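Local coordinates for protein ectonucleoside triphosphate diphosphohydrolase 4 (Homo sapiens, PDB 6WG5) that belongs to the GDA1/CD39 nucleoside phosphatase family, a branch of the actin-like ATPase superfamily with its two-lobed fold, at residues F450-H454 against R455-F459; C348-T351 against I352-F355; T35-P38 against N39-Y42. One frame throughout, in Å; residues are numbered along the deposited sequence.

Contact 1: residues F450-H454 against R455-F459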
ATOM      1  N   PHE A 450       1.451  13.719 -11.420  1.00 24.22           N
ATOM      2  CA  PHE A 450       2.750  14.269 -11.789  1.00 22.14           C
ATOM      3  C   PHE A 450       3.275  15.218 -10.720  1.00 25.15           C
ATOM      4  O   PHE A 450       4.469  15.203 -10.397  1.00 24.94           O
ATOM      5  CB  PHE A 450       2.638  14.985 -13.135  1.00 22.97           C
ATOM      6  CG  PHE A 450       3.943  15.525 -13.646  1.00 21.50           C
ATOM      7  CD1 PHE A 450       4.754  14.758 -14.461  1.00 18.80           C
ATOM      8  CD2 PHE A 450       4.357  16.804 -13.312  1.00 25.98           C
ATOM      9  CE1 PHE A 450       5.955  15.252 -14.932  1.00 25.33           C
ATOM     10  CE2 PHE A 450       5.556  17.304 -13.779  1.00 28.04           C
ATOM     11  CZ  PHE A 450       6.356  16.528 -14.592  1.00 27.99           C
ATOM     12  N   GLU A 451       2.398  16.055 -10.161  1.00 23.17           N
ATOM     13  CA  GLU A 451       2.830  17.068  -9.205  1.00 23.11           C
ATOM     14  C   GLU A 451       3.105  16.470  -7.831  1.00 26.21           C
ATOM     15  O   GLU A 451       4.108  16.812  -7.197  1.00 27.46           O
ATOM     16  CB  GLU A 451       1.777  18.171  -9.104  1.00 24.86           C
ATOM     17  CG  GLU A 451       1.736  19.090 -10.310  1.00 34.23           C
ATOM     18  CD  GLU A 451       3.009  19.898 -10.463  1.00 36.20           C
ATOM     19  OE1 GLU A 451       3.707  20.103  -9.450  1.00 37.17           O
ATOM     20  OE2 GLU A 451       3.321  20.325 -11.594  1.00 37.67           O
ATOM     21  N   VAL A 452       2.219  15.600  -7.344  1.00 25.18           N
ATOM     22  CA  VAL A 452       2.472  14.903  -6.085  1.00 24.56           C
ATOM     23  C   VAL A 452       3.835  14.227  -6.126  1.00 20.98           C
ATOM     24  O   VAL A 452       4.599  14.267  -5.154  1.00 24.64           O
ATOM     25  CB  VAL A 452       1.346  13.889  -5.807  1.00 24.09           C
ATOM     26  CG1 VAL A 452       1.680  13.007  -4.605  1.00 29.19           C
ATOM     27  CG2 VAL A 452       0.032  14.611  -5.581  1.00 23.14           C
ATOM     28  N   PHE A 453       4.162  13.608  -7.258  1.00 19.37           N
ATOM     29  CA  PHE A 453       5.405  12.853  -7.374  1.00 14.66           C
ATOM     30  C   PHE A 453       6.615  13.780  -7.410  1.00 19.18           C
ATOM     31  O   PHE A 453       7.541  13.639  -6.603  1.00 23.78           O
ATOM     32  CB  PHE A 453       5.346  11.978  -8.628  1.00 18.18           C
ATOM     33  CG  PHE A 453       6.527  11.063  -8.801  1.00 16.64           C
ATOM     34  CD1 PHE A 453       6.795  10.067  -7.875  1.00 21.15           C
ATOM     35  CD2 PHE A 453       7.349  11.179  -9.909  1.00 19.38           C
ATOM     36  CE1 PHE A 453       7.876   9.219  -8.041  1.00 18.64           C
ATOM     37  CE2 PHE A 453       8.430  10.333 -10.082  1.00 18.77           C
ATOM     38  CZ  PHE A 453       8.692   9.351  -9.147  1.00 19.03           C
ATOM     39  N   HIS A 454       6.621  14.744  -8.331  1.00 23.06           N
ATOM     40  CA  HIS A 454       7.825  15.518  -8.610  1.00 24.99           C
ATOM     41  C   HIS A 454       7.986  16.753  -7.735  1.00 24.28           C
ATOM     42  O   HIS A 454       9.107  17.257  -7.618  1.00 31.60           O
ATOM     43  CB  HIS A 454       7.847  15.945 -10.079  1.00 26.49           C
ATOM     44  CG  HIS A 454       8.130  14.822 -11.025  1.00 25.41           C
ATOM     45  ND1 HIS A 454       9.335  14.152 -11.044  1.00 29.66           N
ATOM     46  CD2 HIS A 454       7.366  14.247 -11.983  1.00 20.14           C
ATOM     47  CE1 HIS A 454       9.299  13.212 -11.969  1.00 27.44           C
ATOM     48  NE2 HIS A 454       8.116  13.250 -12.555  1.00 21.09           N
ATOM     49  N   ARG A 455       6.914  17.262  -7.131  1.00 27.27           N
ATOM     50  CA  ARG A 455       7.034  18.438  -6.277  1.00 27.57           C
ATOM     51  C   ARG A 455       6.438  18.188  -4.900  1.00 30.15           C
ATOM     52  O   ARG A 455       6.842  18.824  -3.921  1.00 38.89           O
ATOM     53  CB  ARG A 455       6.378  19.653  -6.937  1.00 29.70           C
ATOM     54  CG  ARG A 455       7.359  20.462  -7.775  1.00 37.30           C
ATOM     55  CD  ARG A 455       6.852  21.858  -8.101  1.00 41.05           C
ATOM     56  NE  ARG A 455       5.815  21.851  -9.128  1.00 44.73           N
ATOM     57  CZ  ARG A 455       5.475  22.912  -9.854  1.00 49.52           C
ATOM     58  NH1 ARG A 455       6.095  24.071  -9.678  1.00 52.82           N
ATOM     59  NH2 ARG A 455       4.517  22.813 -10.767  1.00 52.40           N
ATOM     60  N   GLY A 456       5.484  17.270  -4.805  1.00 28.40           N
ATOM     61  CA  GLY A 456       5.016  16.837  -3.507  1.00 27.22           C
ATOM     62  C   GLY A 456       6.111  16.092  -2.774  1.00 31.95           C
ATOM     63  O   GLY A 456       6.524  16.492  -1.681  1.00 33.25           O
ATOM     64  N   PHE A 457       6.602  15.013  -3.386  1.00 30.71           N
ATOM     65  CA  PHE A 457       7.663  14.198  -2.813  1.00 29.44           C
ATOM     66  C   PHE A 457       9.044  14.548  -3.357  1.00 32.63           C
ATOM     67  O   PHE A 457      10.038  14.002  -2.868  1.00 33.87           O
ATOM     68  CB  PHE A 457       7.377  12.712  -3.067  1.00 29.59           C
ATOM     69  CG  PHE A 457       6.108  12.218  -2.424  1.00 27.87           C
ATOM     70  CD1 PHE A 457       5.829  12.502  -1.099  1.00 28.27           C
ATOM     71  CD2 PHE A 457       5.193  11.474  -3.150  1.00 30.08           C
ATOM     72  CE1 PHE A 457       4.665  12.046  -0.508  1.00 29.32           C
ATOM     73  CE2 PHE A 457       4.026  11.019  -2.564  1.00 25.35           C
ATOM     74  CZ  PHE A 457       3.762  11.306  -1.242  1.00 26.01           C
ATOM     75  N   SER A 458       9.124  15.428  -4.355  1.00 28.75           N
ATOM     76  CA  SER A 458      10.385  15.998  -4.828  1.00 28.29           C
ATOM     77  C   SER A 458      11.240  14.987  -5.587  1.00 29.45           C
ATOM     78  O   SER A 458      12.470  15.046  -5.533  1.00 32.32           O
ATOM     79  CB  SER A 458      11.193  16.597  -3.670  1.00 33.11           C
ATOM     80  OG  SER A 458      10.467  17.630  -3.025  1.00 41.89           O
ATOM     81  N   PHE A 459      10.613  14.062  -6.306  1.00 28.82           N
ATOM     82  CA  PHE A 459      11.377  13.161  -7.158  1.00 26.34           C
ATOM     83  C   PHE A 459      11.911  13.928  -8.368  1.00 28.99           C
ATOM     84  O   PHE A 459      11.174  14.708  -8.980  1.00 27.48           O
ATOM     85  CB  PHE A 459      10.514  11.989  -7.627  1.00 25.29           C
ATOM     86  CG  PHE A 459      10.380  10.885  -6.613  1.00 24.84           C
ATOM     87  CD1 PHE A 459      11.181   9.758  -6.689  1.00 25.64           C
ATOM     88  CD2 PHE A 459       9.453  10.972  -5.588  1.00 24.63           C
ATOM     89  CE1 PHE A 459      11.063   8.739  -5.761  1.00 26.14           C
ATOM     90  CE2 PHE A 459       9.329   9.956  -4.658  1.00 27.05           C
ATOM     91  CZ  PHE A 459      10.135   8.837  -4.745  1.00 28.54           C
TER
HETATM   92  O   HOH W   1      11.308  17.421  -9.220  1.00 35.48           O
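R455 and E451 run alongside each other, one turn apart near the end of helix 436-456. The arginine, bent at chi3, grips the carboxylate side-on with two nitrogens: NE reaches the syn lone pair of E451 OE1 at 2.8 Å, and NH2 meets E451 OE2 at 2.9 Å, 35° out of the carboxylate plane. OE2 is also salt-bridged to R349. The backbone N of R455 and of G456 both bond to E451 O, so this one carbonyl serves a regular helical turn and a wider pi-type one. F457 N continues the wide spacing with a bond to V452 O (2.8 Å), and its ring atom CE2 lies 3.7 Å from V452 CG1. S458 has positive phi and leaves the helical path. F459 then binds F453 O through its N (3.1 Å) and lays its ring over one face of F453 in an offset stack, centroids 4.2 Å apart and planes 13° from parallel. F459 O receives H454 ND1 at 2.8 Å; the acceptor lies in the imidazole plane, but the donor stands 51° above the carbonyl plane. A water bridges F459 O and H454 O. Y401 takes the other imidazole nitrogen, NE2. With both ring nitrogens engaged, the imidazole's rotation is fixed, and it is held beside the stacked aromatic pair.

Contact 2: residues C348-T351 against I352-F355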
ATOM      1  N   CYS A 348      -3.240  23.009 -15.841  1.00 29.12           N
ATOM      2  CA  CYS A 348      -3.850  22.257 -14.751  1.00 27.71           C
ATOM      3  C   CYS A 348      -2.859  22.036 -13.616  1.00 27.67           C
ATOM      4  O   CYS A 348      -3.210  22.167 -12.438  1.00 25.69           O
ATOM      5  CB  CYS A 348      -4.374  20.917 -15.267  1.00 27.58           C
ATOM      6  SG  CYS A 348      -5.147  19.902 -13.997  1.00 39.07           S
ATOM      7  N   ARG A 349      -1.611  21.696 -13.954  1.00 30.62           N
ATOM      8  CA  ARG A 349      -0.606  21.449 -12.926  1.00 27.46           C
ATOM      9  C   ARG A 349      -0.398  22.676 -12.049  1.00 25.61           C
ATOM     10  O   ARG A 349      -0.293  22.558 -10.822  1.00 31.88           O
ATOM     11  CB  ARG A 349       0.714  21.024 -13.570  1.00 28.75           C
ATOM     12  CG  ARG A 349       0.664  19.670 -14.249  1.00 29.15           C
ATOM     13  CD  ARG A 349       2.052  19.175 -14.620  1.00 33.16           C
ATOM     14  NE  ARG A 349       2.719  20.049 -15.582  1.00 32.41           N
ATOM     15  CZ  ARG A 349       3.560  21.030 -15.264  1.00 33.58           C
ATOM     16  NH1 ARG A 349       3.854  21.289 -13.998  1.00 35.58           N
ATOM     17  NH2 ARG A 349       4.110  21.761 -16.223  1.00 36.71           N
ATOM     18  N   GLU A 350      -0.332  23.863 -12.656  1.00 40.03           N
ATOM     19  CA  GLU A 350      -0.150  25.079 -11.871  1.00 42.91           C
ATOM     20  C   GLU A 350      -1.368  25.373 -11.008  1.00 43.35           C
ATOM     21  O   GLU A 350      -1.225  25.882  -9.891  1.00 44.60           O
ATOM     22  CB  GLU A 350       0.133  26.265 -12.794  1.00 48.48           C
ATOM     23  CG  GLU A 350       1.311  26.056 -13.732  1.00 63.10           C
ATOM     24  CD  GLU A 350       2.594  25.719 -12.994  1.00 72.78           C
ATOM     25  OE1 GLU A 350       2.690  26.034 -11.788  1.00 76.47           O
ATOM     26  OE2 GLU A 350       3.505  25.138 -13.620  1.00 76.88           O
ATOM     27  N   THR A 351      -2.564  25.054 -11.501  1.00 42.64           N
ATOM     28  CA  THR A 351      -3.781  25.385 -10.768  1.00 44.12           C
ATOM     29  C   THR A 351      -3.917  24.543  -9.505  1.00 39.70           C
ATOM     30  O   THR A 351      -4.376  25.040  -8.471  1.00 40.76           O
ATOM     31  CB  THR A 351      -4.999  25.190 -11.669  1.00 46.11           C
ATOM     32  OG1 THR A 351      -4.802  25.900 -12.899  1.00 53.51           O
ATOM     33  CG2 THR A 351      -6.257  25.706 -10.991  1.00 44.26           C
ATOM     34  N   ILE A 352      -3.527  23.265  -9.569  1.00 38.13           N
ATOM     35  CA  ILE A 352      -3.743  22.345  -8.456  1.00 35.13           C
ATOM     36  C   ILE A 352      -2.586  22.333  -7.468  1.00 33.19           C
ATOM     37  O   ILE A 352      -2.668  21.636  -6.447  1.00 33.51           O
ATOM     38  CB  ILE A 352      -4.005  20.916  -8.978  1.00 37.00           C
ATOM     39  CG1 ILE A 352      -2.784  20.389  -9.742  1.00 35.44           C
ATOM     40  CG2 ILE A 352      -5.257  20.908  -9.854  1.00 39.41           C
ATOM     41  CD1 ILE A 352      -2.967  19.003 -10.325  1.00 32.97           C
ATOM     42  N   GLN A 353      -1.515  23.081  -7.735  1.00 45.96           N
ATOM     43  CA  GLN A 353      -0.401  23.192  -6.793  1.00 45.76           C
ATOM     44  C   GLN A 353      -0.846  23.456  -5.361  1.00 43.31           C
ATOM     45  O   GLN A 353      -0.428  22.710  -4.462  1.00 44.34           O
ATOM     46  CB  GLN A 353       0.549  24.303  -7.263  1.00 51.55           C
ATOM     47  CG  GLN A 353       1.543  23.870  -8.317  1.00 58.41           C
ATOM     48  CD  GLN A 353       2.700  23.096  -7.732  1.00 66.21           C
ATOM     49  OE1 GLN A 353       2.876  21.914  -8.018  1.00 70.08           O
ATOM     50  NE2 GLN A 353       3.498  23.759  -6.903  1.00 69.63           N
ATOM     51  N   PRO A 354      -1.666  24.469  -5.076  1.00 39.78           N
ATOM     52  CA  PRO A 354      -2.011  24.761  -3.674  1.00 37.51           C
ATOM     53  C   PRO A 354      -2.572  23.575  -2.914  1.00 36.82           C
ATOM     54  O   PRO A 354      -2.398  23.493  -1.691  1.00 45.42           O
ATOM     55  CB  PRO A 354      -3.055  25.882  -3.799  1.00 39.30           C
ATOM     56  CG  PRO A 354      -2.790  26.509  -5.121  1.00 38.59           C
ATOM     57  CD  PRO A 354      -2.304  25.411  -6.012  1.00 38.50           C
ATOM     58  N   PHE A 355      -3.240  22.650  -3.597  1.00 24.47           N
ATOM     59  CA  PHE A 355      -3.944  21.571  -2.918  1.00 26.00           C
ATOM     60  C   PHE A 355      -3.014  20.492  -2.387  1.00 25.80           C
ATOM     61  O   PHE A 355      -3.469  19.630  -1.627  1.00 22.81           O
ATOM     62  CB  PHE A 355      -4.980  20.965  -3.864  1.00 25.02           C
ATOM     63  CG  PHE A 355      -6.037  21.942  -4.283  1.00 29.25           C
ATOM     64  CD1 PHE A 355      -7.202  22.079  -3.547  1.00 31.25           C
ATOM     65  CD2 PHE A 355      -5.854  22.747  -5.393  1.00 29.41           C
ATOM     66  CE1 PHE A 355      -8.170  22.986  -3.923  1.00 27.72           C
ATOM     67  CE2 PHE A 355      -6.820  23.657  -5.772  1.00 27.59           C
ATOM     68  CZ  PHE A 355      -7.978  23.777  -5.035  1.00 24.42           C
TER
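I352, near the end of helix 345-352, packs back on C348 one turn earlier, its N bonded to C348 O at 3.1 Å. Here the contact is tight. CG1 sits between the backbone N and the carbonyl carbon (chi1 63°), which brings it over C348 O, while CG2 comes within 4.3 Å of C348 SG. This sulfur forms the disulfide to C321, and the branched side chain of I352 is lodged between C321 and F444 of helix 436-456. The side of E350, Q353 and P354 is looser. Q353 N makes a weak bond to R349 O, 3.4 Å long and bent, and the aliphatic CB of the partly exposed Q353 rests 3.5 Å from E350 O. P354 is exposed and has no N-H to offer E350 O; its CD lies beside T351 O. F355 is a separate, buried point: its ring turns an edge toward T351 O and also makes a cation-pi contact with R293. T351 OG1 bonds back to L347 O. The regular helical bonding thus fades where the proline enters, and F355 N bonds to I352 O, three residues back, so the chain keeps helical angles without the regular bonds.

Contact 3: residues T35-P38 against N39-Y42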
ATOM      1  N   THR A  35      -1.134 -31.262   1.387  1.00 79.02           N
ATOM      2  CA  THR A  35      -1.621 -31.353   2.758  1.00 78.08           C
ATOM      3  C   THR A  35      -1.168 -32.635   3.446  1.00 79.22           C
ATOM      4  O   THR A  35      -1.259 -32.729   4.675  1.00 79.27           O
ATOM      5  CB  THR A  35      -3.149 -31.267   2.775  1.00 79.24           C
ATOM      6  OG1 THR A  35      -3.703 -32.366   2.041  1.00 81.38           O
ATOM      7  CG2 THR A  35      -3.618 -29.956   2.154  1.00 77.57           C
ATOM      8  N   ASN A  36      -0.687 -33.618   2.688  1.00 80.03           N
ATOM      9  CA  ASN A  36      -0.204 -34.873   3.249  1.00 80.23           C
ATOM     10  C   ASN A  36       1.254 -34.805   3.689  1.00 77.75           C
ATOM     11  O   ASN A  36       1.757 -35.779   4.261  1.00 78.44           O
ATOM     12  CB  ASN A  36      -0.378 -36.006   2.232  1.00 82.96           C
ATOM     13  CG  ASN A  36      -1.816 -36.474   2.122  1.00 85.01           C
ATOM     14  OD1 ASN A  36      -2.254 -37.348   2.870  1.00 89.23           O
ATOM     15  ND2 ASN A  36      -2.558 -35.896   1.184  1.00 81.45           N
ATOM     16  N   ASN A  37       1.941 -33.692   3.439  1.00 64.12           N
ATOM     17  CA  ASN A  37       3.333 -33.548   3.840  1.00 65.94           C
ATOM     18  C   ASN A  37       3.399 -33.041   5.275  1.00 67.17           C
ATOM     19  O   ASN A  37       2.959 -31.913   5.538  1.00 65.20           O
ATOM     20  CB  ASN A  37       4.059 -32.586   2.916  1.00 66.16           C
ATOM     21  CG  ASN A  37       5.550 -32.524   3.192  1.00 65.77           C
ATOM     22  OD1 ASN A  37       6.019 -32.960   4.245  1.00 63.46           O
ATOM     23  ND2 ASN A  37       6.303 -31.974   2.246  1.00 63.88           N
ATOM     24  N   PRO A  38       3.936 -33.814   6.224  1.00 70.49           N
ATOM     25  CA  PRO A  38       3.970 -33.346   7.619  1.00 68.77           C
ATOM     26  C   PRO A  38       4.989 -32.248   7.874  1.00 67.01           C
ATOM     27  O   PRO A  38       4.977 -31.664   8.966  1.00 69.64           O
ATOM     28  CB  PRO A  38       4.322 -34.615   8.403  1.00 65.59           C
ATOM     29  CG  PRO A  38       5.117 -35.427   7.444  1.00 66.29           C
ATOM     30  CD  PRO A  38       4.539 -35.152   6.082  1.00 66.55           C
ATOM     31  N   ASN A  39       5.863 -31.947   6.917  1.00 67.20           N
ATOM     32  CA  ASN A  39       6.883 -30.924   7.090  1.00 68.00           C
ATOM     33  C   ASN A  39       6.430 -29.550   6.611  1.00 65.72           C
ATOM     34  O   ASN A  39       7.245 -28.621   6.577  1.00 69.18           O
ATOM     35  CB  ASN A  39       8.165 -31.340   6.363  1.00 70.17           C
ATOM     36  CG  ASN A  39       8.880 -32.484   7.059  1.00 74.42           C
ATOM     37  OD1 ASN A  39       8.918 -32.551   8.288  1.00 75.36           O
ATOM     38  ND2 ASN A  39       9.446 -33.394   6.276  1.00 73.69           N
ATOM     39  N   VAL A  40       5.159 -29.397   6.244  1.00 53.63           N
ATOM     40  CA  VAL A  40       4.587 -28.105   5.883  1.00 52.22           C
ATOM     41  C   VAL A  40       3.846 -27.554   7.091  1.00 53.86           C
ATOM     42  O   VAL A  40       3.117 -28.284   7.774  1.00 57.90           O
ATOM     43  CB  VAL A  40       3.648 -28.225   4.666  1.00 51.99           C
ATOM     44  CG1 VAL A  40       2.986 -26.885   4.364  1.00 48.47           C
ATOM     45  CG2 VAL A  40       4.412 -28.721   3.450  1.00 54.52           C
ATOM     46  N   ASN A  41       4.033 -26.264   7.357  1.00 50.20           N
ATOM     47  CA  ASN A  41       3.337 -25.571   8.428  1.00 50.15           C
ATOM     48  C   ASN A  41       2.474 -24.471   7.828  1.00 46.02           C
ATOM     49  O   ASN A  41       2.696 -24.030   6.698  1.00 44.12           O
ATOM     50  CB  ASN A  41       4.327 -24.991   9.441  1.00 55.93           C
ATOM     51  CG  ASN A  41       5.306 -26.028   9.951  1.00 61.56           C
ATOM     52  OD1 ASN A  41       6.499 -25.973   9.648  1.00 66.24           O
ATOM     53  ND2 ASN A  41       4.804 -26.990  10.721  1.00 57.28           N
ATOM     54  N   TYR A  42       1.480 -24.029   8.595  1.00 37.55           N
ATOM     55  CA  TYR A  42       0.445 -23.147   8.080  1.00 36.70           C
ATOM     56  C   TYR A  42       0.256 -21.948   8.999  1.00 36.22           C
ATOM     57  O   TYR A  42       0.571 -21.988  10.191  1.00 40.86           O
ATOM     58  CB  TYR A  42      -0.885 -23.899   7.917  1.00 38.27           C
ATOM     59  CG  TYR A  42      -0.768 -25.142   7.062  1.00 42.88           C
ATOM     60  CD1 TYR A  42      -0.291 -26.333   7.596  1.00 48.29           C
ATOM     61  CD2 TYR A  42      -1.128 -25.124   5.720  1.00 45.54           C
ATOM     62  CE1 TYR A  42      -0.175 -27.470   6.819  1.00 52.76           C
ATOM     63  CE2 TYR A  42      -1.017 -26.258   4.934  1.00 47.63           C
ATOM     64  CZ  TYR A  42      -0.540 -27.428   5.490  1.00 51.73           C
ATOM     65  OH  TYR A  42      -0.425 -28.560   4.717  1.00 53.77           O
TER
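N37 and N39 are joined across P38 by an Asx turn: the side-chain oxygen N37 OD1 accepts the backbone N of N39 at 2.9 Å. With CG swung opposite the backbone N (chi1 -173°), the N37 amide extends forward beside the following residues, which brings OD1 to the N-H two positions on. The donor stands 46° above the plane of the amide carbonyl, so it does not lie on a lone pair. The same residue opens a type I beta turn, N37 to V40, closed by a weak bond from V40 N to N37 O at 3.4 Å. P38 takes the second position, where the phi of a proline suits this type of turn. The side chain of N39 has CG beside its own N and opposite the carbonyl carbon; its CB comes 3.4 Å from N37 OD1, and the two amide planes are turned 68° from each other. N39 OD1 is bound by R62. V40 crosses the N37 side chain at about a right angle, its CG2 branch 3.9 Å from N37 CB and also near N37 ND2, with CG1 taking the place opposite the backbone N. Y42, two residues along the strand, is buried; its ring reaches back toward T35, its OH 3.6 Å from T35 CA, and packs on C59, M76, P118 and T125. K121 binds the carbonyl oxygens of P38 and V40. At this largely exposed surface, one short, nearly straight side-chain bond that misses the lone pair and one weak backbone bond thus set the turn that precedes strand 40-48.

In the fold
Along the chain the order is contact 3, contact 2, contact 1. Contact 3 introduces strand 40-48 of one mixed sheet. Contacts 1 and 2 lie at the ends of helices 436-456 and 345-352. Their centres are about 12 Å apart and they touch: R349 of contact 2 salt-bridges E451 of contact 1, with R349 NH1 2.6 Å from E451 OE2, so one carboxylate ties the two helices together. Contact 3 is remote, its centre about 47 Å from that of contact 1 and about 56 Å from that of contact 2. It and the other two therefore lie on opposite sides of the chain's centre, while contacts 1 and 2 are neighbouring helix ends joined by a salt bridge.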